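Local coordinates for protein cytochrome P450 CYP260B1 (Sorangium cellulosum, PDB 5HIW) that belongs to the cytochrome P450 family of haem-thiolate proteins and holds a haem group, protoporphyrin IX containing iron, inside a largely helical fold, at residues G66-G70 with A71-L75; T105-A108 with R109-E113; V350-S353 with L354-R358. All blocks are in the same frame, centred on the assembly; numbering follows the deposited sequence.

Contact 1 of 3, residues G66-G70 with A71-L75; sequences GIMKG and ALVTL. With HEM (protoporphyrin IX containing Fe), chain B.
Met68 and Ala71 close a type II beta turn: Ala71 N donates to Met68 O at 3.1 Å, approaching from 41° above the carbonyl plane. Gly70, with positive phi, takes the third place of the turn, and its N is also bonded to Asp64 OD1. In the side chain of Met68, CB, CG and SD serve to carry the chain, which leaves with CG anti to the carbonyl carbon and bends at chi2 and chi3; CE makes the contact, 3.7 Å from Val73 CG1, the two side chains meeting at a slant. Val161 and Leu227, from helices 147-162 and 218-229, also touch Met68. Thr74 CG2 packs 3.4 Å from Met68 O. Thr74 OG1 sits between its own backbone N and carbonyl carbon (chi1 72°), which turns it back to Ala71 O, 2.6 Å away and in the carbonyl plane on a lone pair. Thr74 N binds the same oxygen, so two donors grip it at the start of the 3-10 segment 72-74. That segment meets one haem propionate: Val73 CA lies 3.2 Å from HEM O1D, and Leu72 CD2 3.6 Å from HEM O2D. The turn thus leads into a 3-10 segment that, through Leu72 and Val73, lines the P450 haem pocket at a propionate.

Contact 2 of 3, residues T105-A108 with R109-E113; sequences TPVA and RRVVE
Four backbone hydrogen bonds join residues 105-108 to 109-113 within helix 93-113, each from an N-H to the carbonyl four residues earlier. Arg109 N to Thr105 O measures 2.8 Å with an N-H...O angle of 163°, and Val111 N to Val107 O is nearly as straight. Arg110 N to Pro106 O, at 3.1 Å, is more bent (150°). The ring of Pro106 leaves its N without a bond to the preceding turn, and the helix is kinked there. Outside this set of i to i+4 bonds, Thr105 and Arg109 lie side by side and point the same way, Thr105 CG2 coming 3.8 Å from Arg109 NE, oblique to the guanidinium. Thr105 OG1 turns instead to Glu100 O, five residues earlier. In one of its two modelled positions, Arg110 bends at chi3 and sets its guanidinium across Val107, whose CA then stands 3.7 Å above one face, off-centre over the group; this placement may not be the only one. Val107 CG1 and Val111 CG2 follow at 4.1 Å on the side covered by helix 130-140. Ala108 and Val112 pack on helix 341-358. The four main-chain bonds therefore carry the polar bonding between the two segments, while the side chains add apolar contacts, the Arg109 guanidinium meeting the Thr105 methyl rather than an acid.

Contact 3 of 3, residues V350-S353 with L354-R358; sequences VGVS and LLLER
Val350 and Leu354 lie alongside each other on one side of helix 341-358, CG1 of the valine 4.2 Å from CD1 of the leucine. A second pair of the same kind, Val352 and Leu356, brings Val352 CG1 to 4.0 Å from Leu356 CD1. Both leucines have CG anti to the carbonyl carbon (chi1 -72° in Leu354), a torsion that lays the branch back over the preceding turn. Leu354 CG therefore rests 3.4 Å from Val350 O, and Leu356 CG 3.3 Å from Val352 O. Leu355 takes the other course: its CG is anti to the backbone N, and the side chain reaches Leu115, Leu241 and Leu362.

The i to i+4 backbone bonds set this spacing. Leu356 N to Val352 O is 2.9 Å with an N-H...O angle of 159°, Leu354 N to Val350 O is longer at 3.2 Å, and Glu357 N donates to Ser353 O at 3.0 Å. Ser353 OG stands between its own N and carbonyl carbon (chi1 58°), and its hydrogen bond goes back to Arg349 O, so the hydroxyl is engaged within the helix. Leu356 O, near the C-terminal end of the helix, is bonded by Arg255 NH1.

Neighbouring helices cover two sides: 93-113 packs on Val350 and Leu354, while 232-245 and 261-271 pack on Val352. Helix 341-358 corresponds to the L helix of the P450 fold; these residues form its C-terminal half, packed in the helical core against helices 93-113 and 232-245.

Contacts 2 and 3 hold successive turns of two helices that pack on each other, with centres about 9 Å apart; Ala108 CB meets Leu354 CD1 at 3.5 Å, and Val112 packs on Arg358. Contact 1 lies apart from both, its nearest atoms about 23 Å away, and on the opposite side of the chain's centre from contact 3. All three are partly buried, yet differently: contact 2 buries valines and an alanine, contact 3 valines and Leu355, with Arg109 and Glu357 at the surface, whereas contact 1 is a loop with exposed glycines whose buried end faces the haem. Regular helix bonding gives way there to a glycine turn and a threonine-bound carbonyl.

Contact 1 of 3, residues G66-G70 with A71-L75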
# COMPACT_ATOMS: atom_id res chain seq x y z
N GLY A 66 -10.48 17.17 -4.06
CA GLY A 66 -10.84 16.97 -2.69
C GLY A 66 -9.67 17.18 -1.80
O GLY A 66 -8.88 18.09 -2.03
N ILE A 67 -9.52 16.28 -0.81
CA ILE A 67 -8.53 16.44 0.24
C ILE A 67 -7.14 16.11 -0.30
O ILE A 67 -6.17 16.40 0.37
CB ILE A 67 -8.78 15.56 1.47
CG1 ILE A 67 -8.52 14.06 1.17
CG2 ILE A 67 -10.19 15.72 2.02
CD1 ILE A 67 -8.99 13.15 2.30
N MET A 68 -7.08 15.54 -1.48
CA MET A 68 -5.79 15.31 -2.14
C MET A 68 -5.31 16.49 -2.99
O MET A 68 -4.20 16.41 -3.58
CB MET A 68 -5.88 14.09 -3.05
CG MET A 68 -6.22 12.79 -2.34
SD MET A 68 -4.83 12.29 -1.33
CE MET A 68 -3.68 11.87 -2.69
N LYS A 69 -6.09 17.56 -3.07
CA LYS A 69 -5.72 18.66 -3.98
C LYS A 69 -4.37 19.27 -3.61
O LYS A 69 -4.13 19.61 -2.45
CB LYS A 69 -6.81 19.73 -4.06
CG LYS A 69 -6.64 20.66 -5.28
CD LYS A 69 -7.87 21.51 -5.60
CE LYS A 69 -7.91 22.78 -4.77
NZ LYS A 69 -9.28 23.41 -4.68
N GLY A 70 -3.46 19.40 -4.59
CA GLY A 70 -2.17 20.05 -4.31
C GLY A 70 -1.19 19.20 -3.53
O GLY A 70 -0.15 19.69 -3.14
N ALA A 71 -1.50 17.90 -3.32
CA ALA A 71 -0.63 16.99 -2.55
C ALA A 71 0.50 16.40 -3.42
O ALA A 71 0.49 16.50 -4.65
CB ALA A 71 -1.45 15.86 -1.92
N LEU A 72 1.49 15.83 -2.76
CA LEU A 72 2.68 15.32 -3.45
C LEU A 72 2.43 14.55 -4.77
O LEU A 72 3.04 14.85 -5.84
CB LEU A 72 3.51 14.51 -2.45
CG LEU A 72 4.75 13.82 -3.00
CD1 LEU A 72 5.80 14.83 -3.39
CD2 LEU A 72 5.37 12.85 -2.04
N VAL A 73 1.56 13.56 -4.73
CA VAL A 73 1.32 12.74 -5.88
C VAL A 73 0.68 13.43 -7.09
O VAL A 73 0.76 12.93 -8.18
CB VAL A 73 0.47 11.50 -5.49
CG1 VAL A 73 -0.99 11.87 -5.30
CG2 VAL A 73 0.59 10.41 -6.57
N THR A 74 0.08 14.57 -6.86
CA THR A 74 -0.58 15.42 -7.92
C THR A 74 0.39 16.32 -8.70
O THR A 74 0.05 16.83 -9.81
CB THR A 74 -1.58 16.39 -7.31
OG1 THR A 74 -0.96 17.49 -6.56
CG2 THR A 74 -2.54 15.56 -6.37
N LEU A 75 1.55 16.50 -8.10
CA LEU A 75 2.62 17.39 -8.56
C LEU A 75 3.47 16.79 -9.67
O LEU A 75 3.70 15.59 -9.74
CB LEU A 75 3.54 17.72 -7.40
CG LEU A 75 2.98 18.41 -6.14
CD1 LEU A 75 4.07 18.83 -5.17
CD2 LEU A 75 2.11 19.61 -6.43
CHA HEM B . 2.92 6.43 -3.85
CHB HEM B . 1.87 1.75 -3.05
CHC HEM B . 2.99 2.29 1.58
CHD HEM B . 3.05 7.04 0.90
C1A HEM B . 2.61 5.12 -4.07
C2A HEM B . 2.31 4.52 -5.32
C3A HEM B . 2.06 3.20 -5.11
C4A HEM B . 2.08 2.99 -3.69
CMA HEM B . 1.67 2.16 -6.18
CAA HEM B . 2.42 5.20 -6.69
CBA HEM B . 1.17 6.05 -6.95
CGA HEM B . 1.09 6.53 -8.36
O1A HEM B . 2.11 6.48 -9.11
O2A HEM B . -0.04 6.79 -8.85
C1B HEM B . 2.03 1.50 -1.74
C2B HEM B . 1.95 0.17 -1.20
C3B HEM B . 2.29 0.34 0.13
C4B HEM B . 2.53 1.76 0.38
CMB HEM B . 1.54 -1.16 -1.85
CAB HEM B . 2.27 -0.77 1.05
CBB HEM B . 2.26 -0.79 2.34
C1C HEM B . 3.11 3.66 1.82
C2C HEM B . 3.47 4.19 3.10
C3C HEM B . 3.47 5.54 2.89
C4C HEM B . 3.09 5.82 1.55
CMC HEM B . 3.72 3.28 4.28
CAC HEM B . 3.79 6.60 3.87
CBC HEM B . 4.63 6.37 4.87
C1D HEM B . 3.03 7.21 -0.48
C2D HEM B . 3.13 8.58 -1.05
C3D HEM B . 3.08 8.42 -2.36
C4D HEM B . 2.99 6.97 -2.59
CMD HEM B . 3.17 9.90 -0.30
CAD HEM B . 3.22 9.50 -3.45
CBD HEM B . 4.69 9.58 -3.84
CGD HEM B . 4.96 10.65 -4.90
O1D HEM B . 4.06 11.10 -5.67
O2D HEM B . 6.14 11.13 -5.05
NA HEM B . 2.48 4.13 -3.07
NB HEM B . 2.50 2.36 -0.81
NC HEM B . 2.96 4.60 0.90
ND HEM B . 2.92 6.27 -1.45
FE HEM B . 2.75 4.36 -1.14
O HOH W 1 0.49 4.68 -0.90

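Contact 2 of 3, residues T105-A108 with R109-E113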
# COMPACT_ATOMS: atom_id res chain seq x y z
N THR A 105 8.72 -1.62 16.77
CA THR A 105 8.96 -2.80 17.58
C THR A 105 8.05 -2.84 18.81
O THR A 105 7.41 -3.86 19.09
CB THR A 105 10.47 -2.99 17.90
OG1 THR A 105 11.17 -3.09 16.67
CG2 THR A 105 10.78 -4.26 18.75
N PRO A 106 7.98 -1.73 19.56
CA PRO A 106 7.08 -1.70 20.71
C PRO A 106 5.64 -1.98 20.33
O PRO A 106 5.00 -2.84 21.00
CB PRO A 106 7.23 -0.29 21.25
CG PRO A 106 8.56 0.09 20.89
CD PRO A 106 8.85 -0.57 19.56
N VAL A 107 5.19 -1.39 19.24
CA VAL A 107 3.80 -1.63 18.78
C VAL A 107 3.61 -3.09 18.39
O VAL A 107 2.66 -3.74 18.80
CB VAL A 107 3.45 -0.81 17.54
CG1 VAL A 107 2.18 -1.29 16.89
CG2 VAL A 107 3.34 0.65 17.86
N ALA A 108 4.53 -3.61 17.56
CA ALA A 108 4.48 -5.02 17.14
C ALA A 108 4.46 -5.94 18.36
O ALA A 108 3.73 -6.95 18.39
CB ALA A 108 5.69 -5.35 16.22
N ARG A 109 5.29 -5.64 19.36
CA ARG A 109 5.28 -6.46 20.59
C ARG A 109 3.93 -6.48 21.27
O ARG A 109 3.53 -7.52 21.72
CB ARG A 109 6.32 -6.01 21.64
CG ARG A 109 7.68 -6.63 21.34
CD ARG A 109 8.73 -6.34 22.39
NE ARG A 109 10.04 -6.48 21.75
CZ ARG A 109 10.54 -7.64 21.32
NH1 ARG A 109 9.90 -8.80 21.50
NH2 ARG A 109 11.70 -7.66 20.74
N ARG A 110 3.26 -5.34 21.33
CA ARG A 110 1.96 -5.21 21.99
C ARG A 110 0.92 -6.03 21.17
O ARG A 110 0.08 -6.76 21.72
CB ARG A 110 1.61 -3.72 22.06
CG ARG A 110 0.30 -3.32 22.76
CD ARG A 110 0.07 -1.79 22.78
NE ARG A 110 1.31 -0.99 22.68
CZ ARG A 110 1.57 -0.09 21.72
NH1 ARG A 110 0.66 0.17 20.78
NH2 ARG A 110 2.73 0.55 21.69
N VAL A 111 0.98 -5.87 19.87
CA VAL A 111 0.03 -6.53 18.96
C VAL A 111 0.15 -8.05 19.10
O VAL A 111 -0.85 -8.78 19.23
CB VAL A 111 0.22 -6.02 17.50
CG1 VAL A 111 -0.54 -6.91 16.53
CG2 VAL A 111 -0.25 -4.62 17.34
N VAL A 112 1.38 -8.56 19.12
CA VAL A 112 1.64 -9.96 19.16
C VAL A 112 1.28 -10.53 20.55
O VAL A 112 0.67 -11.61 20.65
CB VAL A 112 3.11 -10.24 18.86
CG1 VAL A 112 3.50 -11.65 19.26
CG2 VAL A 112 3.40 -10.01 17.37
N GLU A 113 1.62 -9.77 21.61
CA GLU A 113 1.30 -10.12 23.00
C GLU A 113 -0.18 -10.44 23.18
O GLU A 113 -0.55 -11.37 23.91
CB GLU A 113 1.68 -8.96 23.95
CG GLU A 113 1.26 -9.14 25.41
CD GLU A 113 1.96 -10.32 26.03
OE1 GLU A 113 3.13 -10.49 25.65
OE2 GLU A 113 1.37 -11.08 26.85

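Contact 3 of 3, residues V350-S353 with L354-R358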
# COMPACT_ATOMS: atom_id res chain seq x y z
N VAL A 350 9.52 -6.22 10.74
CA VAL A 350 9.44 -6.18 12.18
C VAL A 350 8.24 -6.93 12.75
O VAL A 350 8.38 -7.78 13.64
CB VAL A 350 9.44 -4.78 12.68
CG1 VAL A 350 9.19 -4.74 14.18
CG2 VAL A 350 10.76 -4.12 12.34
N GLY A 351 7.07 -6.60 12.24
CA GLY A 351 5.86 -7.27 12.65
C GLY A 351 5.89 -8.76 12.46
O GLY A 351 5.47 -9.54 13.35
N VAL A 352 6.22 -9.17 11.24
CA VAL A 352 6.14 -10.57 10.91
C VAL A 352 7.20 -11.39 11.59
O VAL A 352 6.91 -12.51 12.05
CB VAL A 352 6.04 -10.77 9.38
CG1 VAL A 352 6.24 -12.21 9.03
CG2 VAL A 352 4.69 -10.31 8.90
N SER A 353 8.40 -10.85 11.74
CA SER A 353 9.44 -11.53 12.52
C SER A 353 9.04 -11.81 14.00
O SER A 353 9.22 -12.90 14.50
CB SER A 353 10.80 -10.82 12.43
OG SER A 353 10.78 -9.48 12.85
N LEU A 354 8.38 -10.86 14.60
CA LEU A 354 7.93 -11.01 15.96
C LEU A 354 6.82 -12.00 16.10
O LEU A 354 6.78 -12.76 17.10
CB LEU A 354 7.56 -9.67 16.54
CG LEU A 354 8.77 -8.81 16.84
CD1 LEU A 354 8.34 -7.42 17.24
CD2 LEU A 354 9.69 -9.40 17.87
N LEU A 355 5.92 -12.02 15.13
CA LEU A 355 4.77 -12.96 15.12
C LEU A 355 5.30 -14.37 14.95
O LEU A 355 4.90 -15.31 15.68
CB LEU A 355 3.85 -12.62 13.96
CG LEU A 355 2.60 -13.47 13.79
CD1 LEU A 355 1.63 -13.24 14.94
CD2 LEU A 355 1.91 -13.18 12.45
N LEU A 356 6.23 -14.53 14.01
CA LEU A 356 6.80 -15.88 13.66
C LEU A 356 7.57 -16.42 14.84
O LEU A 356 7.39 -17.60 15.19
CB LEU A 356 7.72 -15.86 12.40
CG LEU A 356 7.03 -15.61 11.07
CD1 LEU A 356 8.10 -15.61 9.99
CD2 LEU A 356 5.92 -16.59 10.71
N GLU A 357 8.34 -15.58 15.50
CA GLU A 357 9.19 -16.12 16.55
C GLU A 357 8.34 -16.48 17.77
O GLU A 357 8.72 -17.34 18.55
CB GLU A 357 10.32 -15.18 16.92
CG GLU A 357 10.04 -14.32 18.12
CD GLU A 357 11.28 -13.72 18.72
OE1 GLU A 357 11.32 -12.47 18.87
OE2 GLU A 357 12.21 -14.50 19.04
N ARG A 358 7.23 -15.79 17.96
CA ARG A 358 6.36 -16.03 19.10
C ARG A 358 5.44 -17.25 18.91
O ARG A 358 5.04 -17.86 19.89
CB ARG A 358 5.52 -14.81 19.37
CG ARG A 358 4.75 -14.89 20.69
CD ARG A 358 5.72 -14.77 21.86
NE ARG A 358 5.09 -14.99 23.16
CZ ARG A 358 4.64 -16.17 23.61
NH1 ARG A 358 4.74 -17.29 22.89
NH2 ARG A 358 4.07 -16.23 24.82